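PDB 4AXH: (R)-specific secondary-alkylsulfatase from Pseudomonas sp., which hydrolyses (R)-secondary-alkyl sulfates to (S)-alcohols and sulfate with strict inversion of configuration, using a pair of zinc ions. Local coordinates for residues 131-136 and 353-358; 179-184 and 308-313. All coordinates share one frame; numbering follows the deposited sequence.

In the fold
Both interactions lie within the metallo-beta-lactamase domain, their centres about 9 Å apart, and both reach the same zinc ion, which H355 shares with D183, H184 and D310. Along the chain, interaction 2 is nested inside the loop that interaction 1 closes: 131-136, then 179-184, 308-313 and finally 353-358. Residues 131-136 run into strand 135-138 of the eight-stranded sheet, and 179-184 follow strand 172-176 of the same sheet. Residues 308-313 and 353-358 follow neighbouring parallel strands, 305-307 and 350-352, of the six-stranded sheet. Each interaction therefore joins one sheet to the other, and the two-zinc centre forms from loops of both.

Interaction 1 of 2, residues 131-136 and 353-358; sequences DPANMT and QQHNWP. With ZN (zinc ion), chain C.
The backbones of A133 and N134 pass close to H355 and Q354, with CA atoms 5.0 Å and 4.7 Å apart, and N134 N gives a hydrogen bond to Q354 O. The contact joins the two sheets of the metallo-beta-lactamase fold. The loop leading into strand 135-138, and T136 within the strand, meet the loop that carries H355, a zinc ligand. N134 does most of the polar work. Its CG lies anti to the carbonyl carbon (chi1 -54°), and its amide points into the loop. ND2 donates to two backbone oxygens there. N134 ND2 lies 2.9 Å from N356 O, in the carbonyl plane and on a lone pair. The bond from ND2 to Q353 O is longer, 3.2 Å, but straighter at the hydrogen; here the donor stands above the carbonyl plane. Together these two bonds fix the rotation of the amide. Two residues on, in the strand itself, T136 OG1 donates to Q354 OE1 at 2.7 Å, in the carbonyl plane. The two side chains cross at about a right angle, and Q354 reaches T136 by bending at chi2 (-65°). Q354 OE1 also accepts from N307, while its NE2 donates to D148 and to the I147 carbonyl. Just before N134 in the chain, D131 OD2 accepts from A133 N in an Asx turn. A133 CB packs 3.7 Å from H355 CE1. The H355 ring uses both nitrogens: ND1 gives a weak hydrogen bond to P132 O, which lies at the ring edge, and NE2 binds the zinc ion at 2.0 Å.

Interaction 2 of 2, residues 179-184 and 308-313; sequences HSHIDH and TADNAP. With ZN (zinc ion), chain D; ZN (zinc ion), chain C.
The two backbones stay apart, with the nearest CA atoms, those of H179 and A309, 7.4 Å from each other. Residues 308-311 form a type II' beta turn, with D310 at its third position and its side chain directed toward 179-184, while 179-184 lead into a short helix with H181 at its N-cap. The sequence HSHIDH is the HxHxDH motif of the metallo-beta-lactamase superfamily. Metal bonds carry the contact. D310 OD2 bridges the two zinc ions, at 2.2 Å from the one held by H179 NE2 and H181 ND1, and 2.1 Å from the one held by D183 OD2 and H184 NE2. A water also bridges the metals, and D183 OD1 accepts a weak hydrogen bond from it. H179 and D310 cross at about a right angle, ring and carboxylate planes 74° apart, with D310 OD2 at the ring edge. The H184 and D310 side chains come from opposite directions, ring and carboxylate planes 60° apart. With chi1 at 62°, H179 CG sits between the backbone N and the carbonyl carbon, and the ring turns NE2 to the zinc ion. E291 completes the first zinc site and H355 the second. D148 accepts from H184 ND1 and so helps to orient that ring. Helix 210-219 packs against S180 and H181, and D310 sits in the loop between strand 305-307 and helix 330-344.

Interaction 1 of 2, residues 131-136 and 353-358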
loop_
_atom_site.group_PDB
_atom_site.type_symbol
_atom_site.label_atom_id
_atom_site.label_comp_id
_atom_site.label_asym_id
_atom_site.label_seq_id
_atom_site.Cartn_x
_atom_site.Cartn_y
_atom_site.Cartn_z
ATOM N N ASP A 131 -10.660 4.723 29.140
ATOM C CA ASP A 131 -10.862 4.846 27.686
ATOM C C ASP A 131 -9.773 4.026 26.960
ATOM O O ASP A 131 -8.691 3.825 27.538
ATOM C CB ASP A 131 -10.614 6.351 27.317
ATOM C CG ASP A 131 -10.923 6.817 25.902
ATOM O OD1 ASP A 131 -12.067 7.260 25.656
ATOM O OD2 ASP A 131 -9.994 6.844 25.074
ATOM N N PRO A 132 -9.942 3.674 25.651
ATOM C CA PRO A 132 -8.829 3.070 24.916
ATOM C C PRO A 132 -7.497 3.852 25.014
ATOM O O PRO A 132 -6.424 3.258 25.028
ATOM C CB PRO A 132 -9.357 3.072 23.473
ATOM C CG PRO A 132 -10.813 2.933 23.602
ATOM C CD PRO A 132 -11.139 3.788 24.771
ATOM N N ALA A 133 -7.557 5.187 25.102
ATOM C CA ALA A 133 -6.358 6.021 25.190
ATOM C C ALA A 133 -6.155 6.675 26.583
ATOM O O ALA A 133 -6.933 6.437 27.502
ATOM C CB ALA A 133 -6.368 7.061 24.087
ATOM N N ASN A 134 -5.080 7.453 26.731
ATOM C CA ASN A 134 -4.714 8.167 27.948
ATOM C C ASN A 134 -4.803 9.668 27.727
ATOM O O ASN A 134 -4.651 10.155 26.589
ATOM C CB ASN A 134 -3.251 7.835 28.372
ATOM C CG ASN A 134 -2.920 6.371 28.534
ATOM O OD1 ASN A 134 -3.786 5.497 28.739
ATOM N ND2 ASN A 134 -1.641 6.082 28.460
ATOM N N MET A 135 -4.997 10.402 28.849
ATOM C CA MET A 135 -5.030 11.863 28.890
ATOM C C MET A 135 -3.866 12.294 29.801
ATOM O O MET A 135 -3.785 11.875 30.959
ATOM C CB MET A 135 -6.389 12.347 29.465
ATOM C CG MET A 135 -6.588 13.876 29.467
ATOM S SD MET A 135 -7.964 14.425 30.535
ATOM C CE MET A 135 -9.408 13.915 29.529
ATOM N N THR A 136 -2.969 13.098 29.279
ATOM C CA THR A 136 -1.867 13.643 30.068
ATOM C C THR A 136 -2.307 15.034 30.591
ATOM O O THR A 136 -2.734 15.881 29.800
ATOM C CB THR A 136 -0.615 13.738 29.214
ATOM O OG1 THR A 136 -0.312 12.445 28.653
ATOM C CG2 THR A 136 0.563 14.323 29.983
ATOM N N GLN A 353 3.256 7.895 27.377
ATOM C CA GLN A 353 2.562 7.615 26.119
ATOM C C GLN A 353 1.070 7.889 26.212
ATOM O O GLN A 353 0.564 8.167 27.304
ATOM C CB GLN A 353 2.791 6.152 25.724
ATOM C CG GLN A 353 4.205 5.817 25.335
ATOM C CD GLN A 353 4.586 4.512 25.906
ATOM O OE1 GLN A 353 4.098 4.097 26.951
ATOM N NE2 GLN A 353 5.487 3.856 25.228
ATOM N N GLN A 354 0.372 7.786 25.075
ATOM C CA GLN A 354 -1.066 8.018 25.029
ATOM C C GLN A 354 -1.866 6.695 25.007
ATOM O O GLN A 354 -3.090 6.671 24.863
ATOM C CB GLN A 354 -1.430 9.019 23.920
ATOM C CG GLN A 354 -0.708 10.373 24.069
ATOM C CD GLN A 354 -1.139 11.097 25.335
ATOM O OE1 GLN A 354 -0.503 11.033 26.390
ATOM N NE2 GLN A 354 -2.241 11.797 25.260
ATOM N N HIS A 355 -1.150 5.604 25.206
ATOM C CA HIS A 355 -1.667 4.274 25.420
ATOM C C HIS A 355 -0.679 3.677 26.360
ATOM O O HIS A 355 0.522 3.876 26.166
ATOM C CB HIS A 355 -1.717 3.443 24.135
ATOM C CG HIS A 355 -2.809 3.844 23.216
ATOM N ND1 HIS A 355 -4.121 3.654 23.550
ATOM C CD2 HIS A 355 -2.737 4.439 22.009
ATOM C CE1 HIS A 355 -4.812 4.127 22.534
ATOM N NE2 HIS A 355 -4.016 4.608 21.581
ATOM N N ASN A 356 -1.161 2.975 27.404
ATOM C CA ASN A 356 -0.342 2.260 28.396
ATOM C C ASN A 356 0.519 3.081 29.358
ATOM O O ASN A 356 0.423 4.300 29.408
ATOM C CB ASN A 356 0.465 1.135 27.762
ATOM C CG ASN A 356 -0.304 0.341 26.749
ATOM O OD1 ASN A 356 -0.108 0.499 25.550
ATOM N ND2 ASN A 356 -1.175 -0.538 27.208
ATOM N N TRP A 357 1.351 2.378 30.123
ATOM C CA TRP A 357 2.174 2.847 31.233
ATOM C C TRP A 357 3.474 3.536 30.821
ATOM O O TRP A 357 4.015 3.258 29.730
ATOM C CB TRP A 357 2.471 1.672 32.213
ATOM C CG TRP A 357 2.937 0.452 31.508
ATOM C CD1 TRP A 357 4.205 0.145 31.141
ATOM C CD2 TRP A 357 2.090 -0.509 30.869
ATOM N NE1 TRP A 357 4.209 -1.003 30.382
ATOM C CE2 TRP A 357 2.925 -1.416 30.186
ATOM C CE3 TRP A 357 0.687 -0.685 30.801
ATOM C CZ2 TRP A 357 2.412 -2.520 29.474
ATOM C CZ3 TRP A 357 0.179 -1.748 30.063
ATOM C CH2 TRP A 357 1.033 -2.658 29.419
ATOM N N PRO A 358 4.068 4.341 31.747
ATOM C CA PRO A 358 5.341 4.994 31.438
ATOM C C PRO A 358 6.570 4.104 31.654
ATOM O O PRO A 358 6.493 3.148 32.381
ATOM C CB PRO A 358 5.367 6.170 32.448
ATOM C CG PRO A 358 4.026 6.194 33.112
ATOM C CD PRO A 358 3.575 4.789 33.062
HETATM ZN ZN ZN C . -4.304 5.951 20.158
HETATM O O HOH W 1 -4.300 2.419 27.083
HETATM O O HOH W 2 -4.785 5.793 18.109
#

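Interaction 2 of 2, residues 179-184 and 308-313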
loop_
_atom_site.group_PDB
_atom_site.type_symbol
_atom_site.label_atom_id
_atom_site.label_comp_id
_atom_site.label_asym_id
_atom_site.label_seq_id
_atom_site.Cartn_x
_atom_site.Cartn_y
_atom_site.Cartn_z
ATOM N N HIS A 179 -2.017 13.473 17.558
ATOM C CA HIS A 179 -2.190 13.018 16.179
ATOM C C HIS A 179 -3.678 12.939 15.781
ATOM O O HIS A 179 -4.576 13.047 16.642
ATOM C CB HIS A 179 -1.466 11.658 15.933
ATOM C CG HIS A 179 -1.963 10.514 16.765
ATOM N ND1 HIS A 179 -1.773 10.484 18.137
ATOM C CD2 HIS A 179 -2.571 9.368 16.381
ATOM C CE1 HIS A 179 -2.273 9.327 18.537
ATOM N NE2 HIS A 179 -2.777 8.625 17.517
ATOM N N SER A 180 -3.914 12.705 14.473
ATOM C CA SER A 180 -5.235 12.628 13.860
ATOM C C SER A 180 -6.051 11.327 14.093
ATOM O O SER A 180 -6.725 10.880 13.167
ATOM C CB SER A 180 -5.149 12.993 12.383
ATOM O OG SER A 180 -4.291 12.099 11.702
ATOM N N HIS A 181 -6.048 10.753 15.322
ATOM C CA HIS A 181 -6.874 9.569 15.617
ATOM C C HIS A 181 -7.993 9.886 16.596
ATOM O O HIS A 181 -7.786 10.650 17.538
ATOM C CB HIS A 181 -6.052 8.368 16.082
ATOM C CG HIS A 181 -5.237 7.719 15.004
ATOM N ND1 HIS A 181 -4.082 7.012 15.302
ATOM C CD2 HIS A 181 -5.417 7.704 13.663
ATOM C CE1 HIS A 181 -3.602 6.602 14.131
ATOM N NE2 HIS A 181 -4.388 6.973 13.120
ATOM N N ILE A 182 -9.186 9.314 16.358
ATOM C CA ILE A 182 -10.385 9.572 17.159
ATOM C C ILE A 182 -10.225 9.343 18.668
ATOM O O ILE A 182 -10.891 10.011 19.457
ATOM C CB ILE A 182 -11.686 8.947 16.583
ATOM C CG1 ILE A 182 -11.597 8.731 15.055
ATOM C CG2 ILE A 182 -12.907 9.831 16.927
ATOM C CD1 ILE A 182 -12.603 7.646 14.412
ATOM N N ASP A 183 -9.324 8.450 19.072
ATOM C CA ASP A 183 -9.070 8.170 20.484
ATOM C C ASP A 183 -8.230 9.264 21.137
ATOM O O ASP A 183 -7.925 9.205 22.337
ATOM C CB ASP A 183 -8.466 6.754 20.697
ATOM C CG ASP A 183 -7.314 6.331 19.786
ATOM O OD1 ASP A 183 -7.319 6.708 18.583
ATOM O OD2 ASP A 183 -6.434 5.583 20.255
ATOM N N HIS A 184 -7.881 10.287 20.353
ATOM C CA HIS A 184 -7.060 11.376 20.842
ATOM C C HIS A 184 -7.731 12.744 20.792
ATOM O O HIS A 184 -7.439 13.578 21.657
ATOM C CB HIS A 184 -5.669 11.314 20.195
ATOM C CG HIS A 184 -4.975 10.023 20.482
ATOM N ND1 HIS A 184 -4.214 9.850 21.622
ATOM C CD2 HIS A 184 -5.044 8.846 19.822
ATOM C CE1 HIS A 184 -3.831 8.584 21.619
ATOM N NE2 HIS A 184 -4.293 7.940 20.544
ATOM N N THR A 308 5.617 10.201 23.453
ATOM C CA THR A 308 5.713 9.644 22.100
ATOM C C THR A 308 4.386 9.325 21.443
ATOM O O THR A 308 4.366 8.518 20.503
ATOM C CB THR A 308 6.574 8.391 22.129
ATOM O OG1 THR A 308 5.886 7.386 22.879
ATOM C CG2 THR A 308 7.938 8.644 22.724
ATOM N N ALA A 309 3.269 9.927 21.937
ATOM C CA ALA A 309 1.927 9.685 21.407
ATOM C C ALA A 309 1.721 8.147 21.319
ATOM O O ALA A 309 1.899 7.471 22.344
ATOM C CB ALA A 309 1.781 10.352 20.032
ATOM N N ASP A 310 1.415 7.606 20.105
ATOM C CA ASP A 310 1.250 6.162 19.802
ATOM C C ASP A 310 2.402 5.628 18.924
ATOM O O ASP A 310 2.279 4.538 18.325
ATOM C CB ASP A 310 -0.056 5.901 19.053
ATOM C CG ASP A 310 -1.316 6.337 19.744
ATOM O OD1 ASP A 310 -1.218 6.894 20.869
ATOM O OD2 ASP A 310 -2.410 6.120 19.164
ATOM N N ASN A 311 3.512 6.420 18.840
ATOM C CA ASN A 311 4.666 6.093 18.029
ATOM C C ASN A 311 5.521 4.944 18.534
ATOM O O ASN A 311 6.251 4.336 17.736
ATOM C CB ASN A 311 5.496 7.337 17.789
ATOM C CG ASN A 311 4.701 8.368 17.071
ATOM O OD1 ASN A 311 4.050 8.076 16.061
ATOM N ND2 ASN A 311 4.657 9.558 17.636
ATOM N N ALA A 312 5.461 4.655 19.844
ATOM C CA ALA A 312 6.262 3.580 20.397
ATOM C C ALA A 312 5.589 2.982 21.619
ATOM O O ALA A 312 6.123 3.083 22.721
ATOM C CB ALA A 312 7.659 4.096 20.737
ATOM N N PRO A 313 4.429 2.315 21.463
ATOM C CA PRO A 313 3.763 1.747 22.646
ATOM C C PRO A 313 4.346 0.394 23.102
ATOM O O PRO A 313 5.093 -0.236 22.352
ATOM C CB PRO A 313 2.308 1.639 22.179
ATOM C CG PRO A 313 2.387 1.392 20.727
ATOM C CD PRO A 313 3.640 2.057 20.235
HETATM ZN ZN ZN D . -3.113 6.596 17.152
HETATM ZN ZN ZN C . -4.304 5.951 20.158
HETATM O O HOH W 2 -4.785 5.793 18.109
#